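Local structure of YCAC GENE product (1YAC) at residues 6-11 / 132-137; 12-17 / 106-111; 48-53 / 170-175; 55-60 / 82-87; 87-92 / 120-125. The protein is a probable hydrolase of the isochorismatase family, assembled as an octamer, whose substrate specificity is unknown. All coordinates share one frame; numbering follows the deposited sequence.

Interaction 1. Residues 6-11 / 132-137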
# COMPACT_ATOMS: atom_id res chain seq x y z
N VAL A 6 18.35 -1.32 -29.15
CA VAL A 6 19.69 -1.72 -28.72
C VAL A 6 19.49 -2.85 -27.70
O VAL A 6 19.33 -2.62 -26.50
CB VAL A 6 20.46 -0.51 -28.08
CG1 VAL A 6 21.87 -0.92 -27.63
CG2 VAL A 6 20.52 0.63 -29.07
N ARG A 7 19.42 -4.08 -28.22
CA ARG A 7 19.18 -5.25 -27.40
C ARG A 7 20.42 -6.03 -27.00
O ARG A 7 21.42 -6.06 -27.73
CB ARG A 7 18.17 -6.17 -28.07
CG ARG A 7 18.53 -6.67 -29.45
CD ARG A 7 17.53 -7.77 -29.83
NE ARG A 7 17.60 -8.20 -31.22
CZ ARG A 7 16.83 -9.15 -31.75
NH1 ARG A 7 15.91 -9.76 -31.01
NH2 ARG A 7 16.97 -9.49 -33.02
N LEU A 8 20.35 -6.65 -25.82
CA LEU A 8 21.45 -7.44 -25.29
C LEU A 8 21.86 -8.54 -26.25
O LEU A 8 21.02 -9.20 -26.86
CB LEU A 8 21.06 -8.05 -23.94
CG LEU A 8 20.99 -7.06 -22.78
CD1 LEU A 8 20.35 -7.75 -21.55
CD2 LEU A 8 22.38 -6.52 -22.46
N ASP A 9 23.17 -8.68 -26.38
CA ASP A 9 23.80 -9.64 -27.27
C ASP A 9 24.71 -10.46 -26.36
O ASP A 9 25.69 -9.94 -25.83
CB ASP A 9 24.59 -8.85 -28.31
CG ASP A 9 25.31 -9.73 -29.32
OD1 ASP A 9 25.49 -10.96 -29.09
OD2 ASP A 9 25.73 -9.17 -30.35
N LYS A 10 24.42 -11.75 -26.23
CA LYS A 10 25.20 -12.61 -25.34
C LYS A 10 26.70 -12.68 -25.68
O LYS A 10 27.47 -13.17 -24.88
CB LYS A 10 24.63 -14.01 -25.25
CG LYS A 10 24.65 -14.80 -26.55
CD LYS A 10 24.27 -16.25 -26.30
CE LYS A 10 24.38 -17.06 -27.59
NZ LYS A 10 24.30 -18.54 -27.33
N ASN A 11 27.08 -12.18 -26.85
CA ASN A 11 28.47 -12.16 -27.25
C ASN A 11 29.11 -10.78 -27.11
O ASN A 11 30.29 -10.63 -27.31
CB ASN A 11 28.59 -12.62 -28.70
CG ASN A 11 28.25 -14.08 -28.97
OD1 ASN A 11 27.14 -14.53 -28.89
ND2 ASN A 11 29.26 -14.85 -29.25
N ASP A 132 27.01 0.82 -23.70
CA ASP A 132 25.56 0.67 -23.70
C ASP A 132 25.29 0.03 -22.34
O ASP A 132 25.75 -1.08 -22.08
CB ASP A 132 25.11 -0.23 -24.84
CG ASP A 132 25.23 0.47 -26.17
OD1 ASP A 132 24.98 1.70 -26.20
OD2 ASP A 132 25.60 -0.18 -27.16
N VAL A 133 24.58 0.74 -21.48
CA VAL A 133 24.32 0.27 -20.13
C VAL A 133 22.90 -0.23 -19.91
O VAL A 133 21.93 0.43 -20.28
CB VAL A 133 24.65 1.39 -19.11
CG1 VAL A 133 24.34 0.96 -17.68
CG2 VAL A 133 26.12 1.80 -19.23
N PHE A 134 22.81 -1.38 -19.26
CA PHE A 134 21.54 -2.03 -18.94
C PHE A 134 21.56 -2.25 -17.41
O PHE A 134 22.40 -2.99 -16.89
CB PHE A 134 21.46 -3.38 -19.66
CG PHE A 134 21.51 -3.27 -21.17
CD1 PHE A 134 22.71 -3.04 -21.83
CD2 PHE A 134 20.35 -3.44 -21.92
CE1 PHE A 134 22.77 -2.97 -23.23
CE2 PHE A 134 20.39 -3.38 -23.31
CZ PHE A 134 21.60 -3.14 -23.97
N VAL A 135 20.65 -1.59 -16.70
CA VAL A 135 20.57 -1.70 -15.25
C VAL A 135 19.55 -2.76 -14.85
O VAL A 135 18.43 -2.76 -15.36
CB VAL A 135 20.16 -0.34 -14.64
CG1 VAL A 135 19.93 -0.46 -13.13
CG2 VAL A 135 21.23 0.70 -14.94
N VAL A 136 19.94 -3.71 -13.99
CA VAL A 136 19.01 -4.74 -13.54
C VAL A 136 18.38 -4.17 -12.26
O VAL A 136 18.91 -4.34 -11.15
CB VAL A 136 19.72 -6.08 -13.26
CG1 VAL A 136 18.70 -7.18 -13.16
CG2 VAL A 136 20.70 -6.40 -14.38
N THR A 137 17.23 -3.54 -12.42
CA THR A 137 16.55 -2.86 -11.32
C THR A 137 16.01 -3.75 -10.22
O THR A 137 15.76 -3.27 -9.11
CB THR A 137 15.42 -1.95 -11.85
OG1 THR A 137 14.44 -2.75 -12.51
CG2 THR A 137 15.97 -0.92 -12.82

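Interaction 2. Residues 12-17 / 106-111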
# COMPACT_ATOMS: atom_id res chain seq x y z
N ASP A 12 28.31 -9.81 -26.73
CA ASP A 12 28.84 -8.46 -26.56
C ASP A 12 28.44 -7.81 -25.24
O ASP A 12 28.38 -6.58 -25.12
CB ASP A 12 28.39 -7.55 -27.73
CG ASP A 12 29.35 -6.41 -27.99
OD1 ASP A 12 30.47 -6.37 -27.43
OD2 ASP A 12 28.98 -5.53 -28.77
N ALA A 13 28.28 -8.63 -24.20
CA ALA A 13 27.86 -8.13 -22.89
C ALA A 13 28.66 -8.66 -21.72
O ALA A 13 29.03 -9.84 -21.69
CB ALA A 13 26.37 -8.45 -22.67
N ALA A 14 28.94 -7.78 -20.76
CA ALA A 14 29.65 -8.16 -19.55
C ALA A 14 28.73 -7.81 -18.38
O ALA A 14 27.86 -6.93 -18.49
CB ALA A 14 30.97 -7.41 -19.42
N VAL A 15 28.89 -8.52 -17.28
CA VAL A 15 28.06 -8.29 -16.10
C VAL A 15 28.90 -7.69 -14.98
O VAL A 15 29.98 -8.21 -14.69
CB VAL A 15 27.41 -9.61 -15.62
CG1 VAL A 15 26.60 -9.39 -14.33
CG2 VAL A 15 26.51 -10.17 -16.71
N LEU A 16 28.44 -6.59 -14.40
CA LEU A 16 29.15 -5.95 -13.29
C LEU A 16 28.29 -6.08 -12.04
O LEU A 16 27.17 -5.56 -12.00
CB LEU A 16 29.40 -4.45 -13.55
CG LEU A 16 29.92 -3.95 -14.91
CD1 LEU A 16 30.30 -2.47 -14.79
CD2 LEU A 16 31.08 -4.77 -15.40
N LEU A 17 28.80 -6.80 -11.04
CA LEU A 17 28.08 -7.01 -9.78
C LEU A 17 28.79 -6.15 -8.74
O LEU A 17 29.88 -6.50 -8.26
CB LEU A 17 28.08 -8.49 -9.41
CG LEU A 17 27.45 -9.41 -10.47
CD1 LEU A 17 27.45 -10.85 -9.97
CD2 LEU A 17 26.02 -8.95 -10.79
N LYS A 106 30.86 -4.23 -25.34
CA LYS A 106 30.24 -2.92 -25.50
C LYS A 106 29.06 -2.71 -24.53
O LYS A 106 28.78 -1.58 -24.12
CB LYS A 106 29.75 -2.80 -26.95
CG LYS A 106 28.92 -1.57 -27.28
CD LYS A 106 29.73 -0.32 -27.18
CE LYS A 106 29.07 0.82 -27.91
NZ LYS A 106 30.06 1.94 -28.02
N GLN A 107 28.36 -3.79 -24.21
CA GLN A 107 27.19 -3.71 -23.33
C GLN A 107 27.55 -4.12 -21.91
O GLN A 107 28.23 -5.12 -21.71
CB GLN A 107 26.09 -4.62 -23.86
CG GLN A 107 25.71 -4.33 -25.31
CD GLN A 107 24.70 -5.32 -25.84
OE1 GLN A 107 24.60 -6.46 -25.36
NE2 GLN A 107 23.96 -4.91 -26.86
N LEU A 108 27.06 -3.36 -20.94
CA LEU A 108 27.33 -3.65 -19.54
C LEU A 108 26.01 -3.83 -18.82
O LEU A 108 25.15 -2.94 -18.86
CB LEU A 108 28.10 -2.51 -18.87
CG LEU A 108 29.40 -2.08 -19.54
CD1 LEU A 108 30.07 -0.96 -18.70
CD2 LEU A 108 30.32 -3.29 -19.67
N ILE A 109 25.86 -4.98 -18.17
CA ILE A 109 24.66 -5.31 -17.39
C ILE A 109 25.11 -5.03 -15.96
O ILE A 109 26.01 -5.72 -15.44
CB ILE A 109 24.30 -6.79 -17.57
CG1 ILE A 109 23.94 -7.05 -19.04
CG2 ILE A 109 23.15 -7.17 -16.64
CD1 ILE A 109 23.88 -8.52 -19.40
N ILE A 110 24.51 -4.04 -15.32
CA ILE A 110 24.93 -3.66 -13.98
C ILE A 110 23.87 -3.81 -12.89
O ILE A 110 22.70 -3.48 -13.11
CB ILE A 110 25.39 -2.18 -13.97
CG1 ILE A 110 26.34 -1.92 -15.15
CG2 ILE A 110 26.11 -1.85 -12.66
CD1 ILE A 110 26.81 -0.45 -15.25
N ALA A 111 24.29 -4.29 -11.72
CA ALA A 111 23.40 -4.45 -10.57
C ALA A 111 24.26 -4.31 -9.33
O ALA A 111 25.47 -4.55 -9.38
CB ALA A 111 22.73 -5.81 -10.60

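Interaction 3. Residues 48-53 / 170-175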
# COMPACT_ATOMS: atom_id res chain seq x y z
N LYS A 48 26.41 -16.81 -15.35
CA LYS A 48 27.14 -18.06 -15.49
C LYS A 48 26.61 -18.88 -16.67
O LYS A 48 27.38 -19.36 -17.51
CB LYS A 48 27.05 -18.87 -14.19
CG LYS A 48 27.73 -20.22 -14.26
CD LYS A 48 29.02 -20.26 -13.47
CE LYS A 48 30.04 -19.26 -13.95
NZ LYS A 48 31.35 -19.48 -13.28
N TYR A 49 25.28 -19.01 -16.74
CA TYR A 49 24.64 -19.77 -17.81
C TYR A 49 25.01 -19.27 -19.21
O TYR A 49 25.30 -20.06 -20.11
CB TYR A 49 23.12 -19.75 -17.64
CG TYR A 49 22.39 -20.43 -18.78
CD1 TYR A 49 22.52 -21.81 -18.99
CD2 TYR A 49 21.59 -19.71 -19.66
CE1 TYR A 49 21.87 -22.43 -20.05
CE2 TYR A 49 20.94 -20.32 -20.72
CZ TYR A 49 21.09 -21.69 -20.90
OH TYR A 49 20.42 -22.31 -21.94
N PHE A 50 24.93 -17.96 -19.40
CA PHE A 50 25.26 -17.35 -20.68
C PHE A 50 26.75 -17.16 -20.85
O PHE A 50 27.18 -16.64 -21.88
CB PHE A 50 24.54 -16.01 -20.84
CG PHE A 50 23.05 -16.15 -21.02
CD1 PHE A 50 22.54 -16.72 -22.19
CD2 PHE A 50 22.18 -15.78 -20.00
CE1 PHE A 50 21.17 -16.92 -22.33
CE2 PHE A 50 20.80 -15.98 -20.14
CZ PHE A 50 20.30 -16.55 -21.31
N ASN A 51 27.55 -17.54 -19.85
CA ASN A 51 29.00 -17.39 -19.97
C ASN A 51 29.44 -15.96 -20.24
O ASN A 51 30.31 -15.73 -21.07
CB ASN A 51 29.53 -18.26 -21.11
CG ASN A 51 29.87 -19.63 -20.68
OD1 ASN A 51 29.17 -20.59 -21.00
ND2 ASN A 51 30.95 -19.77 -19.98
N LEU A 52 28.86 -15.00 -19.54
CA LEU A 52 29.23 -13.61 -19.76
C LEU A 52 30.38 -13.21 -18.87
O LEU A 52 30.38 -13.55 -17.68
CB LEU A 52 28.05 -12.68 -19.46
CG LEU A 52 26.74 -13.00 -20.14
CD1 LEU A 52 25.67 -12.03 -19.60
CD2 LEU A 52 26.87 -12.90 -21.65
N PRO A 53 31.40 -12.52 -19.42
CA PRO A 53 32.53 -12.09 -18.59
C PRO A 53 31.91 -11.31 -17.44
O PRO A 53 31.10 -10.40 -17.67
CB PRO A 53 33.30 -11.15 -19.52
CG PRO A 53 33.11 -11.82 -20.85
CD PRO A 53 31.61 -12.15 -20.83
N CYS A 170 15.88 -13.37 -21.16
CA CYS A 170 15.13 -13.58 -22.40
C CYS A 170 15.73 -12.85 -23.59
O CYS A 170 15.69 -13.36 -24.73
CB CYS A 170 13.67 -13.18 -22.22
SG CYS A 170 12.70 -14.32 -21.21
N GLU A 171 16.23 -11.65 -23.36
CA GLU A 171 16.82 -10.88 -24.45
C GLU A 171 18.16 -11.52 -24.85
O GLU A 171 18.54 -11.51 -26.03
CB GLU A 171 17.01 -9.42 -24.05
CG GLU A 171 17.13 -8.49 -25.25
CD GLU A 171 16.90 -7.04 -24.89
OE1 GLU A 171 15.73 -6.63 -24.93
OE2 GLU A 171 17.87 -6.31 -24.58
N LEU A 172 18.87 -12.08 -23.88
CA LEU A 172 20.15 -12.73 -24.15
C LEU A 172 19.97 -14.06 -24.88
O LEU A 172 20.70 -14.36 -25.83
CB LEU A 172 20.90 -12.99 -22.84
CG LEU A 172 21.56 -11.80 -22.15
CD1 LEU A 172 21.96 -12.19 -20.74
CD2 LEU A 172 22.77 -11.36 -22.95
N HIS A 173 19.00 -14.86 -24.43
CA HIS A 173 18.77 -16.17 -24.99
C HIS A 173 18.19 -16.12 -26.40
O HIS A 173 18.55 -16.95 -27.25
CB HIS A 173 17.84 -16.99 -24.09
CG HIS A 173 17.97 -18.48 -24.27
ND1 HIS A 173 16.97 -19.26 -24.80
CD2 HIS A 173 18.98 -19.32 -23.94
CE1 HIS A 173 17.34 -20.53 -24.78
NE2 HIS A 173 18.56 -20.59 -24.26
N ARG A 174 17.24 -15.22 -26.61
CA ARG A 174 16.60 -15.05 -27.93
C ARG A 174 15.68 -16.16 -28.41
O ARG A 174 14.57 -15.89 -28.87
CB ARG A 174 17.65 -14.83 -29.03
CG ARG A 174 18.56 -13.65 -28.85
CD ARG A 174 17.81 -12.34 -28.92
NE ARG A 174 18.75 -11.23 -28.79
CZ ARG A 174 19.49 -10.78 -29.79
NH1 ARG A 174 19.39 -11.33 -31.00
NH2 ARG A 174 20.38 -9.81 -29.58
N ASP A 175 16.13 -17.42 -28.28
CA ASP A 175 15.40 -18.59 -28.76
C ASP A 175 15.51 -19.78 -27.83
O ASP A 175 16.60 -20.26 -27.54
CB ASP A 175 15.95 -18.99 -30.13
CG ASP A 175 14.94 -19.83 -30.95
OD1 ASP A 175 14.46 -20.89 -30.49
OD2 ASP A 175 14.60 -19.39 -32.07

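Interaction 4. Residues 55-60 / 82-87. Unlike the reference sequence in segment 55-60: A60 (reference Phe).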
# COMPACT_ATOMS: atom_id res chain seq x y z
N ILE A 55 32.43 -9.24 -13.59
CA ILE A 55 33.33 -8.49 -12.72
C ILE A 55 32.68 -8.25 -11.35
O ILE A 55 31.56 -7.76 -11.27
CB ILE A 55 33.69 -7.15 -13.37
CG1 ILE A 55 34.48 -7.42 -14.66
CG2 ILE A 55 34.52 -6.28 -12.44
CD1 ILE A 55 34.56 -6.23 -15.54
N LEU A 56 33.37 -8.67 -10.30
CA LEU A 56 32.90 -8.50 -8.93
C LEU A 56 33.70 -7.37 -8.28
O LEU A 56 34.90 -7.23 -8.52
CB LEU A 56 33.13 -9.78 -8.13
CG LEU A 56 32.60 -11.10 -8.68
CD1 LEU A 56 33.06 -12.22 -7.74
CD2 LEU A 56 31.09 -11.08 -8.81
N THR A 57 33.03 -6.57 -7.46
CA THR A 57 33.73 -5.49 -6.78
C THR A 57 33.04 -5.23 -5.45
O THR A 57 31.85 -5.51 -5.31
CB THR A 57 33.82 -4.19 -7.64
OG1 THR A 57 34.62 -3.21 -6.96
CG2 THR A 57 32.43 -3.61 -7.93
N THR A 58 33.80 -4.80 -4.46
CA THR A 58 33.26 -4.53 -3.13
C THR A 58 33.84 -3.23 -2.62
O THR A 58 34.89 -2.76 -3.08
CB THR A 58 33.61 -5.64 -2.13
OG1 THR A 58 35.03 -5.74 -2.01
CG2 THR A 58 33.03 -6.99 -2.58
N SER A 59 33.16 -2.65 -1.64
CA SER A 59 33.57 -1.39 -1.04
C SER A 59 33.86 -1.61 0.44
O SER A 59 32.98 -2.08 1.18
CB SER A 59 32.44 -0.37 -1.19
OG SER A 59 32.73 0.81 -0.47
N ALA A 60 35.10 -1.32 0.83
CA ALA A 60 35.55 -1.44 2.22
C ALA A 60 34.99 -2.66 2.93
O ALA A 60 34.46 -2.57 4.04
CB ALA A 60 35.22 -0.16 3.00
N ILE A 82 37.66 -6.84 -7.53
CA ILE A 82 38.27 -5.58 -7.12
C ILE A 82 37.70 -5.10 -5.79
O ILE A 82 36.54 -4.68 -5.70
CB ILE A 82 38.07 -4.48 -8.22
CG1 ILE A 82 38.68 -4.93 -9.56
CG2 ILE A 82 38.73 -3.18 -7.79
CD1 ILE A 82 37.80 -5.84 -10.38
N ALA A 83 38.49 -5.27 -4.73
CA ALA A 83 38.09 -4.81 -3.40
C ALA A 83 38.57 -3.37 -3.34
O ALA A 83 39.78 -3.12 -3.26
CB ALA A 83 38.78 -5.65 -2.32
N ARG A 84 37.65 -2.44 -3.52
CA ARG A 84 37.98 -1.02 -3.50
C ARG A 84 38.17 -0.54 -2.06
O ARG A 84 37.25 -0.62 -1.24
CB ARG A 84 36.88 -0.20 -4.19
CG ARG A 84 36.34 -0.85 -5.46
CD ARG A 84 35.50 0.12 -6.28
NE ARG A 84 34.38 0.72 -5.54
CZ ARG A 84 33.26 0.08 -5.21
NH1 ARG A 84 33.09 -1.19 -5.54
NH2 ARG A 84 32.31 0.72 -4.54
N PRO A 85 39.36 -0.01 -1.75
CA PRO A 85 39.61 0.46 -0.39
C PRO A 85 39.00 1.83 -0.09
O PRO A 85 38.82 2.17 1.08
CB PRO A 85 41.14 0.51 -0.30
CG PRO A 85 41.65 0.25 -1.71
CD PRO A 85 40.49 0.29 -2.64
N GLY A 86 38.65 2.59 -1.12
CA GLY A 86 38.09 3.91 -0.87
C GLY A 86 37.13 4.51 -1.88
O GLY A 86 36.17 5.17 -1.47
N ASN A 87 37.36 4.30 -3.17
CA ASN A 87 36.49 4.84 -4.20
C ASN A 87 35.05 4.36 -4.12
O ASN A 87 34.79 3.16 -4.22
CB ASN A 87 37.05 4.55 -5.59
CG ASN A 87 38.15 5.53 -5.98
OD1 ASN A 87 39.21 5.12 -6.45
ND2 ASN A 87 37.90 6.83 -5.78
O HOH W 1 36.46 -3.88 -0.41
O HOH W 2 35.13 1.77 -1.65

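Interaction 5. Residues 87-92 / 120-125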
# COMPACT_ATOMS: atom_id res chain seq x y z
N ASN A 87 37.36 4.30 -3.17
CA ASN A 87 36.49 4.84 -4.20
C ASN A 87 35.05 4.36 -4.12
O ASN A 87 34.79 3.16 -4.22
CB ASN A 87 37.05 4.55 -5.59
CG ASN A 87 38.15 5.53 -5.98
OD1 ASN A 87 39.21 5.12 -6.45
ND2 ASN A 87 37.90 6.83 -5.78
N ILE A 88 34.13 5.29 -3.96
CA ILE A 88 32.71 4.97 -3.84
C ILE A 88 32.17 4.58 -5.21
O ILE A 88 31.48 3.57 -5.34
CB ILE A 88 31.94 6.15 -3.20
CG1 ILE A 88 32.40 6.32 -1.74
CG2 ILE A 88 30.44 5.90 -3.27
CD1 ILE A 88 31.73 7.46 -0.97
N ASN A 89 32.43 5.40 -6.22
CA ASN A 89 32.03 5.08 -7.60
C ASN A 89 33.12 4.10 -8.10
O ASN A 89 34.30 4.47 -8.16
CB ASN A 89 32.04 6.33 -8.47
CG ASN A 89 31.75 6.03 -9.93
OD1 ASN A 89 31.58 4.88 -10.32
ND2 ASN A 89 31.67 7.06 -10.73
N ALA A 90 32.74 2.86 -8.41
CA ALA A 90 33.68 1.85 -8.90
C ALA A 90 34.45 2.32 -10.12
O ALA A 90 35.61 1.92 -10.32
CB ALA A 90 32.94 0.56 -9.23
N TRP A 91 33.82 3.16 -10.94
CA TRP A 91 34.48 3.69 -12.13
C TRP A 91 35.69 4.55 -11.80
O TRP A 91 36.53 4.77 -12.66
CB TRP A 91 33.50 4.47 -13.01
CG TRP A 91 33.85 4.35 -14.46
CD1 TRP A 91 34.59 5.24 -15.21
CD2 TRP A 91 33.51 3.27 -15.34
NE1 TRP A 91 34.72 4.77 -16.49
CE2 TRP A 91 34.07 3.57 -16.60
CE3 TRP A 91 32.77 2.09 -15.18
CZ2 TRP A 91 33.92 2.71 -17.70
CZ3 TRP A 91 32.62 1.24 -16.27
CH2 TRP A 91 33.19 1.56 -17.52
N ASP A 92 35.77 5.07 -10.58
CA ASP A 92 36.91 5.87 -10.14
C ASP A 92 38.11 4.99 -9.77
O ASP A 92 39.20 5.50 -9.52
CB ASP A 92 36.54 6.75 -8.95
CG ASP A 92 35.77 8.00 -9.36
OD1 ASP A 92 35.93 8.45 -10.52
OD2 ASP A 92 35.02 8.53 -8.53
N ALA A 120 24.16 3.49 -9.91
CA ALA A 120 24.05 4.73 -10.69
C ALA A 120 25.36 5.42 -11.04
O ALA A 120 25.56 5.81 -12.20
CB ALA A 120 23.10 5.72 -10.00
N PHE A 121 26.27 5.57 -10.07
CA PHE A 121 27.52 6.28 -10.36
C PHE A 121 28.30 5.61 -11.51
O PHE A 121 28.61 6.27 -12.52
CB PHE A 121 28.38 6.45 -9.10
CG PHE A 121 27.76 7.35 -8.03
CD1 PHE A 121 26.49 7.91 -8.20
CD2 PHE A 121 28.45 7.61 -6.85
CE1 PHE A 121 25.91 8.72 -7.19
CE2 PHE A 121 27.88 8.41 -5.84
CZ PHE A 121 26.61 8.97 -6.02
N PRO A 122 28.62 4.30 -11.38
CA PRO A 122 29.36 3.69 -12.49
C PRO A 122 28.52 3.59 -13.77
O PRO A 122 29.06 3.65 -14.88
CB PRO A 122 29.78 2.34 -11.92
CG PRO A 122 28.76 2.05 -10.87
CD PRO A 122 28.56 3.38 -10.23
N ALA A 123 27.19 3.46 -13.63
CA ALA A 123 26.34 3.41 -14.83
C ALA A 123 26.49 4.73 -15.61
O ALA A 123 26.67 4.72 -16.83
CB ALA A 123 24.86 3.17 -14.46
N LEU A 124 26.44 5.85 -14.90
CA LEU A 124 26.55 7.16 -15.53
C LEU A 124 27.95 7.37 -16.12
O LEU A 124 28.09 7.92 -17.22
CB LEU A 124 26.22 8.27 -14.51
CG LEU A 124 24.79 8.23 -13.94
CD1 LEU A 124 24.61 9.28 -12.85
CD2 LEU A 124 23.78 8.42 -15.06
N SER A 125 28.97 6.93 -15.39
CA SER A 125 30.35 7.05 -15.86
C SER A 125 30.54 6.24 -17.13
O SER A 125 31.14 6.72 -18.10
CB SER A 125 31.32 6.54 -14.78
OG SER A 125 31.33 7.39 -13.62

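Interaction 1. Residues 6-11 / 132-137
L8 and F134 overlap head to tail, each running past the other, and this pair lays the N-terminal lead-in against the central parallel sheet of an isochorismatase-type three-layer alpha-beta-alpha sandwich. Residues 6-11 run without regular structure ahead of strand 13-18, while F134 sits in strand 132-136. The phenylalanine holds its CG beside the backbone N (chi1 -61°), which carries the ring out of the strand with one face turned to the leucine. Over that face L8 CD2 stands 3.4 Å from the F134 ring centroid, only 6° off the ring normal, a CH-pi contact almost at dead centre. The rim of the ring meets backbone instead: V6 O lies near the ring plane, 3.4 Å from F134 CE2, and takes its hydrogen bond from Q161.

V6 adds a second, looser touch. Its side chain crosses that of D132 at about a right angle, with V6 CG1 3.8 Å from D132 OD2, a van der Waals approach to a carboxylate. No hydrogen bond joins the two segments, and several backbone groups of the lead-in find partners elsewhere: L8 N on E171, R7 O on the amide of Q107. R7 turns away from the strand and forms a salt bridge with D92 of a second subunit. Farther along, an Asx turn shapes the chain, N11 N donating to D9 OD1 at 3.0 Å from above the carboxylate plane.

Interaction 2. Residues 12-17 / 106-111
A14 O accepts from I109 N at 2.8 Å with a nearly straight N-H...O angle of 174°, and the same pattern repeats along two neighbouring parallel strands, 13-17 and 107-111, in the middle of the alpha-beta-alpha sandwich. L16 N in turn reaches I109 O at 2.8 Å, so I109 is gripped through both its N and its O. On one face of the sheet L16 and I110 run alongside each other, with L16 CD1 4.0 Å from I110 CG1. The other face carries V15 and I109, where I109 CD1 meets V15 CG2 and also the methyl of A13.

At the entrance D12 turns its CG away from its own backbone N (chi1 -154°), and K106 N donates to D12 OD1 at 3.0 Å from well above the carboxylate plane. Replacement of D12 by an alanine would probably leave K106 N without this acceptor and the start of the second strand less firmly held. Beside that bond, Q107 N donates to D12 O at 2.9 Å.

Interaction 3. Residues 48-53 / 170-175
F50 and L172 carry the apolar share of this contact, where the C-terminal ends of helices 33-49 and 165-173 come together on one side of the sandwich. L172 CB sits 3.8 Å from the F50 ring centroid and 7° off its normal, a CH-pi contact, while Y49 CD2 covers the opposite face. The ring is thus clamped between two residues. L172 CD1 extends the patch, meeting L52 CD1 tip to tip at 3.9 Å.

F50 and H173 meet rim to rim, neither over the face of the other, their planes 65° apart, with F50 CE1 3.6 Å from H173 CD2. H173 CG lies anti to the backbone N (chi1 -157°), which swings the imidazole toward the two aromatics. With F50 cut back to an alanine, L172 and Y49 would probably lose the ring that lies between them, and the H173 ring would be freer to turn.

Some polar bonds are local: N51 closes its helix in a Schellman motif, and R174 NE bonds E171 O at 2.8 Å. Y49 OH instead reaches D179, just beyond the second segment. Hydrocarbon and ring surfaces thus make up most of this contact, with the Y49 hydroxyl engaged by a carboxylate beyond it.

Interaction 4. Residues 55-60 / 82-87
A parallel strand pairing with an arginine laid across it joins T57, T58 and S59 to I82, A83 and R84, the two strands of a beta-alpha-beta unit whose linking helix is 70-75. Strand 81-84 is the outermost on this side of the chain's sheet, and the short axes run 19° apart. I82 O is the polar centre: T58 N donates to it at 3.0 Å, and the hydroxyl T57 OG1 does so at 2.7 Å. The threonine manages this because its OG1 lies anti to the backbone N (chi1 -175°), facing the neighbouring strand.

The same OG1 accepts from R84 NH1 at 2.9 Å, exactly in the guanidinium plane, and so passes a hydrogen bond on from arginine to carbonyl. R84 bends at chi3 (-55°) to bring its head back over the first strand, with S59 CA above one face toward the rim. Its NE donates to N87 O at 2.8 Å, and NH1 also forms a salt bridge with D19, in the loop after strand 13-18. Bonds at NE and at NH1 fix the rotation of the guanidinium and tie the turn after strand 81-84 to the sheet.

I55 CG2 adds an apolar touch on I82 CD1. At the C-terminal end of the pairing, one water accepts from S59 OG at 2.8 Å and donates to both N87 O, at 2.9 Å, and R84 O.

Interaction 5. Residues 87-92 / 120-125
N89 and S125 form the tight heart of the contact between loop 87-92 and helix 115-128 on the outer flank of the sheet. N89 ND2 donates to S125 OG at 2.9 Å, the hydroxyl lying in the amide plane, and S125 OG donates onward to F121 O. Holding CG anti to the backbone N (chi1 175°) lets N89 reach the helix, where its CG packs 3.5 Å from F121 CB. The amide oxygen has a different role: N89 OD1 accepts from W91 N at 2.9 Å, from above the amide plane, forming an Asx turn. It also rests against P122, whose nitrogen has no hydrogen to offer at the helix kink. S125 CB lies over the W91 indole, 3.8 Å from the centroid of its five-membered ring, a CH-pi contact. Y5 of a third subunit also packs on F121 and S125.

Toward the margins the fit slackens. I88 CG2 only approaches F121 CE2 at 4.4 Å, and W91 CB stands equally far from P122 CB. One asparagine therefore does two jobs, shaping its own turn through OD1 and fastening it to the helix through ND2, with both polar atoms satisfied in a buried setting.

Overall arrangement
Interactions 1, 2 and 4 all reach the same parallel sheet, but at different depths. Interaction 2 is its interior, built on backbone bonds and aliphatic chains, and touches no other subunit. Interaction 1 lays a coil on the adjacent strand, meeting interaction 2 where Q107 OE1 takes D9 N, and interaction 4 continues the sheet outward through V15 and L17 bonded to I55, toward a polar, hydrated edge. Interactions 3 and 5 join elements flanking the sheet, about 25 Å apart between centres on opposite sides of the chain's centre: one hydrophobic and aromatic, the other organised by an amide. Interactions 1 and 3 touch the second subunit; interactions 4 and 5, sharing N87, touch the third.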